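Local coordinates for protein cytochrome P450 (Zobellia galactanivorans, PDB 6G5O) that belongs to the cytochrome P450 family of haem proteins and holds protoporphyrin IX containing iron within a largely helical fold, at residues K12-K17 / W295-R300; R66-I71 / T206-K211; A105-I110 / L344-Q349. All blocks are in the same frame, centred on the assembly; numbering follows the deposited sequence.

Contact 1: K12-K17 / W295-R300; sequences KARESK and WASANR. With HEM (protoporphyrin IX containing Fe), chain C.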
# COMPACT_ATOMS: atom_id res chain seq x y z
N LYS A 12 -16.97 -17.43 -3.19
CA LYS A 12 -17.70 -18.30 -4.08
C LYS A 12 -16.99 -18.32 -5.42
O LYS A 12 -16.65 -19.37 -5.92
CB LYS A 12 -19.18 -17.88 -4.24
CG LYS A 12 -20.04 -18.93 -4.98
CD LYS A 12 -21.54 -18.72 -4.81
N ALA A 13 -16.73 -17.16 -6.00
CA ALA A 13 -16.13 -17.17 -7.35
C ALA A 13 -14.73 -17.82 -7.40
O ALA A 13 -14.38 -18.47 -8.39
CB ALA A 13 -16.07 -15.75 -7.89
N ARG A 14 -13.92 -17.63 -6.35
CA ARG A 14 -12.56 -18.21 -6.28
C ARG A 14 -12.62 -19.72 -6.27
O ARG A 14 -11.84 -20.38 -6.97
CB ARG A 14 -11.80 -17.73 -5.02
CG ARG A 14 -10.38 -18.34 -4.87
CD ARG A 14 -9.63 -17.78 -3.68
NE ARG A 14 -10.34 -17.99 -2.41
CZ ARG A 14 -10.93 -17.04 -1.68
NH1 ARG A 14 -10.94 -15.76 -2.04
NH2 ARG A 14 -11.51 -17.39 -0.56
N GLU A 15 -13.52 -20.25 -5.46
CA GLU A 15 -13.64 -21.71 -5.30
C GLU A 15 -14.31 -22.40 -6.51
O GLU A 15 -13.90 -23.49 -6.88
CB GLU A 15 -14.30 -22.05 -3.95
CG GLU A 15 -13.36 -21.66 -2.80
CD GLU A 15 -13.95 -21.81 -1.41
OE1 GLU A 15 -15.14 -22.19 -1.32
OE2 GLU A 15 -13.21 -21.53 -0.42
N SER A 16 -15.28 -21.75 -7.15
CA SER A 16 -15.95 -22.35 -8.31
C SER A 16 -15.21 -22.15 -9.64
O SER A 16 -14.76 -23.12 -10.22
CB SER A 16 -17.37 -21.81 -8.42
OG SER A 16 -17.34 -20.41 -8.35
N LYS A 17 -15.09 -20.92 -10.14
CA LYS A 17 -14.45 -20.67 -11.46
C LYS A 17 -12.97 -20.22 -11.39
O LYS A 17 -12.19 -20.49 -12.30
CB LYS A 17 -15.28 -19.65 -12.25
N TRP A 295 -4.77 -9.45 -5.14
CA TRP A 295 -4.00 -9.79 -3.95
C TRP A 295 -4.94 -10.10 -2.77
O TRP A 295 -4.68 -11.01 -1.98
CB TRP A 295 -3.03 -8.63 -3.58
CG TRP A 295 -2.32 -7.95 -4.75
CD1 TRP A 295 -2.55 -6.69 -5.22
CD2 TRP A 295 -1.28 -8.50 -5.58
NE1 TRP A 295 -1.71 -6.41 -6.31
CE2 TRP A 295 -0.93 -7.50 -6.53
CE3 TRP A 295 -0.61 -9.72 -5.60
CZ2 TRP A 295 0.05 -7.70 -7.50
CZ3 TRP A 295 0.39 -9.93 -6.57
CH2 TRP A 295 0.71 -8.93 -7.52
N ALA A 296 -6.03 -9.36 -2.64
CA ALA A 296 -6.93 -9.55 -1.50
C ALA A 296 -7.63 -10.93 -1.50
O ALA A 296 -7.77 -11.54 -0.45
CB ALA A 296 -7.96 -8.45 -1.43
N SER A 297 -8.03 -11.43 -2.67
CA SER A 297 -8.54 -12.80 -2.80
C SER A 297 -7.47 -13.87 -2.61
O SER A 297 -7.71 -14.86 -1.92
CB SER A 297 -9.18 -12.97 -4.18
OG SER A 297 -9.61 -14.29 -4.40
N ALA A 298 -6.29 -13.68 -3.20
CA ALA A 298 -5.21 -14.64 -3.07
C ALA A 298 -4.84 -14.82 -1.59
O ALA A 298 -4.52 -15.91 -1.19
CB ALA A 298 -4.00 -14.22 -3.89
N ASN A 299 -4.97 -13.78 -0.80
CA ASN A 299 -4.55 -13.77 0.58
C ASN A 299 -5.60 -14.39 1.52
O ASN A 299 -5.37 -14.46 2.73
CB ASN A 299 -4.19 -12.35 1.02
CG ASN A 299 -2.78 -11.92 0.59
OD1 ASN A 299 -1.93 -12.75 0.24
ND2 ASN A 299 -2.52 -10.62 0.65
N ARG A 300 -6.76 -14.78 0.95
CA ARG A 300 -7.77 -15.56 1.68
C ARG A 300 -7.92 -17.02 1.15
O ARG A 300 -8.75 -17.75 1.64
CB ARG A 300 -9.14 -14.87 1.62
CG ARG A 300 -9.19 -13.44 2.09
CD ARG A 300 -8.82 -13.32 3.55
NE ARG A 300 -8.99 -11.95 4.01
CZ ARG A 300 -10.08 -11.45 4.57
NH1 ARG A 300 -11.13 -12.20 4.82
NH2 ARG A 300 -10.13 -10.19 4.92
CHA HEM C . 4.27 -1.83 -5.52
CHB HEM C . 1.21 -2.76 -1.90
CHC HEM C . 3.03 0.91 0.62
CHD HEM C . 5.62 2.21 -3.19
C1A HEM C . 3.30 -2.41 -4.74
C2A HEM C . 2.54 -3.56 -5.10
C3A HEM C . 1.72 -3.81 -4.09
C4A HEM C . 1.91 -2.83 -3.09
CMA HEM C . 0.76 -4.95 -4.06
CAA HEM C . 2.65 -4.43 -6.35
CBA HEM C . 2.01 -3.71 -7.53
CGA HEM C . 2.18 -4.50 -8.81
O1A HEM C . 2.11 -3.90 -9.89
O2A HEM C . 2.41 -5.72 -8.84
C1B HEM C . 1.45 -1.84 -0.90
C2B HEM C . 0.83 -1.95 0.36
C3B HEM C . 1.32 -0.89 1.10
C4B HEM C . 2.28 -0.18 0.20
CMB HEM C . -0.19 -2.96 0.77
CAB HEM C . 1.12 -0.46 2.48
CBB HEM C . 0.51 -1.16 3.42
C1C HEM C . 3.90 1.60 -0.18
C2C HEM C . 4.52 2.80 0.15
C3C HEM C . 5.22 3.21 -0.96
C4C HEM C . 5.03 2.21 -1.94
CMC HEM C . 4.45 3.52 1.46
CAC HEM C . 6.06 4.40 -1.11
CBC HEM C . 6.31 5.35 -0.21
C1D HEM C . 5.49 1.16 -4.11
C2D HEM C . 6.23 1.13 -5.38
C3D HEM C . 5.89 0.01 -6.03
C4D HEM C . 4.88 -0.63 -5.17
CMD HEM C . 7.23 2.16 -5.79
CAD HEM C . 6.40 -0.45 -7.38
CBD HEM C . 7.54 -1.49 -7.34
CGD HEM C . 8.02 -1.83 -8.76
O1D HEM C . 7.34 -1.49 -9.78
O2D HEM C . 9.12 -2.44 -8.97
NA HEM C . 2.86 -1.94 -3.51
NB HEM C . 2.27 -0.79 -0.96
NC HEM C . 4.19 1.25 -1.45
ND HEM C . 4.71 0.08 -4.04
FE HEM C . 3.56 -0.36 -2.59
O HOH W 1 1.73 0.69 -3.38
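Ser297 OG is gripped by two partners: it accepts a bond from Arg14 NH1 across the contact and is also hydrogen-bonded to the carbonyl oxygen of Leu33. The bond from Arg14 NH1 to Ser297 OG measures 3.1 Å, is nearly straight at 163°, and lies in the plane of the guanidinium group, so the hydroxyl sits at the edge of that group. Arg300 O instead lies over one guanidinium face, 3.5 Å from Arg14 NH2, which gives the arginine an in-plane bond and a carbonyl over its face, in contact but not hydrogen-bonded. Arg14 runs out straight through its first two torsions and then bends at the third (chi3 58°), which swings the guanidinium round beside Ser297; the methylene CD packs 3.6 Å from Ser297 OG. Its NH2 forms a salt bridge with Asp8, so the charge buried here is probably balanced from the N-terminal side. The Arg300 side chain leads away, to the carbonyls of Leu6 and Tyr263.

At the haem-facing end of segment 295-300, Trp295 belongs to the porphyrin pocket. The haem methyl CMA rests over one indole face, offset toward the rim and 3.6 Å from Trp295 NE1, and Trp295 CZ2 comes within 3.4 Å of propionate oxygen O2A of the haem. The iron carries a water 2.2 Å away. Between these two ends, Asn299 O accepts from Arg262, the arginine of the P450 ExxR motif in helix 253-264. The short helix 295-298, following strand 290-293, corresponds to helix K' of the cytochrome P450 fold, here bridging N-terminal helix 11-16 and the haem pocket.

Contact 2: R66-I71 / T206-K211; sequences RDTRQI and TKEEVK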
# COMPACT_ATOMS: atom_id res chain seq x y z
N ARG A 66 -3.54 11.09 -16.90
CA ARG A 66 -2.11 11.32 -16.85
C ARG A 66 -1.39 10.73 -18.05
O ARG A 66 -1.84 9.78 -18.63
CB ARG A 66 -1.50 10.77 -15.53
CG ARG A 66 -1.35 9.24 -15.44
CD ARG A 66 -0.84 8.82 -14.02
NE ARG A 66 -0.96 7.39 -13.71
CZ ARG A 66 -0.15 6.42 -14.14
NH1 ARG A 66 0.90 6.69 -14.93
NH2 ARG A 66 -0.39 5.14 -13.79
N ASP A 67 -0.24 11.32 -18.36
CA ASP A 67 0.57 10.97 -19.51
C ASP A 67 1.92 10.35 -19.09
O ASP A 67 2.55 9.63 -19.85
CB ASP A 67 0.85 12.27 -20.31
N THR A 68 2.39 10.66 -17.89
CA THR A 68 3.74 10.28 -17.44
C THR A 68 3.85 8.82 -16.93
O THR A 68 3.13 8.40 -16.00
CB THR A 68 4.17 11.21 -16.31
OG1 THR A 68 4.03 12.58 -16.73
CG2 THR A 68 5.62 10.94 -15.86
N ARG A 69 4.79 8.09 -17.52
CA ARG A 69 5.04 6.69 -17.19
C ARG A 69 5.66 6.57 -15.80
O ARG A 69 6.66 7.21 -15.50
CB ARG A 69 6.01 6.08 -18.21
CG ARG A 69 6.43 4.65 -17.91
CD ARG A 69 7.24 4.04 -19.06
NE ARG A 69 6.47 4.08 -20.31
CZ ARG A 69 5.45 3.28 -20.64
NH1 ARG A 69 5.01 2.30 -19.84
NH2 ARG A 69 4.83 3.46 -21.80
N GLN A 70 5.05 5.77 -14.94
CA GLN A 70 5.56 5.60 -13.59
C GLN A 70 6.68 4.59 -13.56
O GLN A 70 6.70 3.64 -14.36
CB GLN A 70 4.43 5.27 -12.63
CG GLN A 70 3.56 6.49 -12.47
CD GLN A 70 2.44 6.38 -11.48
OE1 GLN A 70 2.27 5.35 -10.81
NE2 GLN A 70 1.66 7.46 -11.37
N ILE A 71 7.65 4.83 -12.68
CA ILE A 71 8.92 4.08 -12.65
C ILE A 71 9.26 3.65 -11.20
O ILE A 71 9.31 4.51 -10.32
CB ILE A 71 10.04 4.93 -13.24
CG1 ILE A 71 9.71 5.23 -14.73
CG2 ILE A 71 11.40 4.22 -13.15
CD1 ILE A 71 10.70 6.12 -15.44
N THR A 206 16.49 12.06 -16.35
CA THR A 206 15.80 13.29 -16.72
C THR A 206 14.72 13.63 -15.69
O THR A 206 14.31 12.81 -14.89
CB THR A 206 15.03 13.12 -18.04
OG1 THR A 206 14.04 12.10 -17.85
CG2 THR A 206 15.97 12.73 -19.22
N LYS A 207 14.22 14.86 -15.80
CA LYS A 207 13.17 15.33 -14.94
C LYS A 207 11.90 14.52 -15.09
O LYS A 207 11.20 14.31 -14.08
CB LYS A 207 12.87 16.78 -15.22
CG LYS A 207 14.01 17.70 -14.88
CD LYS A 207 13.54 19.14 -15.08
CE LYS A 207 14.68 20.13 -14.88
NZ LYS A 207 14.07 21.46 -14.54
N GLU A 208 11.60 14.09 -16.33
CA GLU A 208 10.47 13.23 -16.62
C GLU A 208 10.57 11.87 -15.92
O GLU A 208 9.54 11.33 -15.46
CB GLU A 208 10.30 13.02 -18.14
CG GLU A 208 9.14 12.11 -18.60
CD GLU A 208 7.72 12.74 -18.45
OE1 GLU A 208 7.57 13.82 -17.83
OE2 GLU A 208 6.74 12.13 -18.97
N GLU A 209 11.77 11.30 -15.88
CA GLU A 209 11.98 10.04 -15.17
C GLU A 209 11.83 10.26 -13.66
O GLU A 209 11.22 9.46 -13.01
CB GLU A 209 13.33 9.44 -15.50
CG GLU A 209 13.34 8.76 -16.87
CD GLU A 209 14.75 8.56 -17.39
OE1 GLU A 209 15.50 9.54 -17.37
OE2 GLU A 209 15.13 7.42 -17.74
N VAL A 210 12.34 11.35 -13.13
CA VAL A 210 12.25 11.63 -11.70
C VAL A 210 10.79 11.78 -11.34
O VAL A 210 10.36 11.28 -10.32
CB VAL A 210 13.10 12.87 -11.32
CG1 VAL A 210 12.90 13.31 -9.85
CG2 VAL A 210 14.56 12.54 -11.54
N LYS A 211 10.02 12.42 -12.22
CA LYS A 211 8.61 12.63 -11.95
C LYS A 211 7.87 11.29 -11.90
O LYS A 211 6.97 11.08 -11.07
CB LYS A 211 8.02 13.54 -13.02
CG LYS A 211 6.54 13.85 -12.86
CD LYS A 211 6.05 14.72 -14.01
CE LYS A 211 4.53 14.95 -13.93
NZ LYS A 211 4.07 16.04 -14.82
O HOH W 2 8.53 9.00 -16.74
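The loop that leads into helix 79-92, the B-C loop of the P450 fold, meets the start of helix 207-220, the first part of helix I, with Thr68 and Ile71 set against Glu208, Glu209 and Lys211. The N-terminus of helix 207-220 is closed by a capping box. Thr206, the N-cap, accepts from Glu209 N through OG1, and its own backbone N bonds to Glu209 OE1 at 2.9 Å, nearly straight (167°). Thr206 OG1 reaches the same carboxylate oxygen, which also takes a salt bridge from Arg203, while Glu209 OE2 is bonded to Tyr83. Several bonds thus fix the glutamate, and its aliphatic part is left to pack: Ile71 CD1 lies 4.0 Å from Glu209 CG.

Thr68 and Glu208 approach from opposite directions. Bending of the glutamate at chi2 (72°) brings its carboxylate back toward the loop, where Glu208 OE2 stands 3.5 Å from both CG2 and OG1 of Thr68. Lys211, fully extended, passes Thr68 at about a right angle, its CE 3.7 Å from Thr68 OG1. No direct hydrogen bond joins the segments; instead a water donates to both backbones, 2.9 Å from Arg69 O and 2.8 Å from Glu208 O. Within the loop, Arg66 makes salt bridges with Glu62 and Glu74, and Gln70 NE2 sits over one face of the Arg66 guanidinium.

Ile71 is joined to Gly212 by backbone hydrogen bonding and touches Val213, while Lys211 and Val210 lean on Ile180 of helix 169-185 and Tyr83 ties the turn to helix 79-92.

Contact 3: A105-I110 / L344-Q349; sequences AQISEI and LQTLAQ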
# COMPACT_ATOMS: atom_id res chain seq x y z
N ALA A 105 9.81 8.51 17.70
CA ALA A 105 9.46 9.81 18.30
C ALA A 105 8.17 10.43 17.71
O ALA A 105 7.30 10.84 18.47
CB ALA A 105 10.62 10.78 18.22
N GLN A 106 8.02 10.42 16.38
CA GLN A 106 6.76 10.89 15.75
C GLN A 106 5.54 10.10 16.22
O GLN A 106 4.47 10.67 16.43
CB GLN A 106 6.79 10.85 14.20
CG GLN A 106 7.85 11.70 13.49
CD GLN A 106 7.80 11.51 11.96
OE1 GLN A 106 7.03 10.70 11.46
NE2 GLN A 106 8.55 12.30 11.23
N ILE A 107 5.69 8.79 16.32
CA ILE A 107 4.53 7.96 16.55
C ILE A 107 4.16 8.01 18.06
O ILE A 107 2.97 8.04 18.44
CB ILE A 107 4.75 6.54 16.01
CG1 ILE A 107 4.66 6.55 14.48
CG2 ILE A 107 3.72 5.55 16.58
CD1 ILE A 107 4.89 5.21 13.83
N SER A 108 5.17 8.02 18.90
CA SER A 108 5.00 8.28 20.31
C SER A 108 4.23 9.60 20.56
O SER A 108 3.19 9.61 21.24
CB SER A 108 6.39 8.33 20.96
OG SER A 108 6.24 8.50 22.35
N GLU A 109 4.71 10.69 19.95
CA GLU A 109 4.05 12.01 20.02
C GLU A 109 2.55 11.99 19.65
O GLU A 109 1.71 12.50 20.41
CB GLU A 109 4.77 13.04 19.15
CG GLU A 109 3.82 14.00 18.40
CD GLU A 109 4.23 15.47 18.44
OE1 GLU A 109 5.26 15.81 17.80
OE2 GLU A 109 3.51 16.26 19.10
N ILE A 110 2.23 11.41 18.50
CA ILE A 110 0.83 11.37 18.04
C ILE A 110 -0.05 10.47 18.94
O ILE A 110 -1.23 10.76 19.17
CB ILE A 110 0.72 11.01 16.53
CG1 ILE A 110 -0.69 11.19 15.99
CG2 ILE A 110 1.07 9.57 16.27
CD1 ILE A 110 -1.22 12.60 16.01
N LEU A 344 2.21 -0.60 16.43
CA LEU A 344 1.65 -1.67 17.28
C LEU A 344 2.28 -1.70 18.69
O LEU A 344 1.57 -1.90 19.67
CB LEU A 344 1.75 -3.04 16.64
CG LEU A 344 0.89 -3.38 15.41
CD1 LEU A 344 1.16 -4.83 15.01
CD2 LEU A 344 -0.58 -3.16 15.65
N GLN A 345 3.59 -1.52 18.76
CA GLN A 345 4.34 -1.53 20.01
C GLN A 345 4.03 -0.28 20.83
O GLN A 345 3.83 -0.39 22.03
CB GLN A 345 5.86 -1.72 19.79
CG GLN A 345 6.37 -3.17 19.82
CD GLN A 345 5.72 -3.98 20.97
OE1 GLN A 345 5.86 -3.59 22.14
NE2 GLN A 345 4.97 -5.07 20.64
N THR A 346 3.94 0.89 20.19
CA THR A 346 3.60 2.11 20.91
C THR A 346 2.20 2.02 21.53
O THR A 346 2.03 2.37 22.69
CB THR A 346 3.74 3.34 20.01
OG1 THR A 346 5.06 3.36 19.48
CG2 THR A 346 3.48 4.65 20.79
N LEU A 347 1.21 1.53 20.77
CA LEU A 347 -0.13 1.33 21.31
C LEU A 347 -0.15 0.30 22.46
O LEU A 347 -0.86 0.48 23.45
CB LEU A 347 -1.09 0.89 20.23
CG LEU A 347 -1.36 1.88 19.08
CD1 LEU A 347 -2.14 1.20 17.97
CD2 LEU A 347 -2.12 3.09 19.59
N ALA A 348 0.61 -0.78 22.34
CA ALA A 348 0.64 -1.80 23.37
C ALA A 348 1.27 -1.32 24.69
O ALA A 348 0.91 -1.80 25.77
CB ALA A 348 1.35 -3.04 22.86
N GLN A 349 2.25 -0.42 24.60
CA GLN A 349 2.93 0.08 25.79
C GLN A 349 2.26 1.32 26.44
O GLN A 349 2.64 1.69 27.53
CB GLN A 349 4.39 0.38 25.45
CG GLN A 349 5.26 -0.84 25.28
CD GLN A 349 6.47 -0.57 24.38
OE1 GLN A 349 6.95 0.57 24.29
NE2 GLN A 349 6.95 -1.62 23.68
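Ile107 and Thr346 face each other with their side chains crossing obliquely, and Ile107 meets the threonine with its CG2 branch and not with CD1. Ile107 CG2 lies 3.9 Å from Thr346 OG1 and 4.1 Å from Thr346 CB, so the methyl rests against the hydroxyl-bearing side of the threonine. The other branch, Thr346 CG2, is anti to its backbone nitrogen and points past the isoleucine to the main chain of the opposing helix, reaching Ser108 CA at 4.0 Å. The contact at Ser108 is made by CA and not by the hydroxyl; the closest approach of the backbones is 6.4 Å, between Ser108 CA and Thr346 CA.

The helices involved, 97-117 and 333-350, are D and L of the P450 fold, members of its conserved core bundle with helices E and I. No hydrogen bond spans the two segments. Thr346 OG1 is bonded instead to Ile342 O one turn earlier in its own helix, which satisfies the buried hydroxyl while leaving it in van der Waals contact with Ile107. Ile107 also touches Ile342 and, on helix 122-139, Leu130. Next along the helix, Leu347 packs on Ile233 and Leu236 of helix 223-238.

In the fold
The three contacts lie well apart, with centres 34 to 36 Å from one another, and share no helix or strand. Contacts 1 and 3 are buried, contact 2 only partly. Their chemistry follows place: contact 1 rests on a direct side-chain hydrogen bond, contact 2 on a water bridge and van der Waals contacts in which polar side chains take a large part, and contact 3 on van der Waals packing between two core helices. Contact 1 reaches the haem through Trp295, whereas the side chains of Ile71 and Ile107 stay about 8 and 12 Å from it. Helices 295-298 and 333-350, of contacts 1 and 3, are successive helices in the chain.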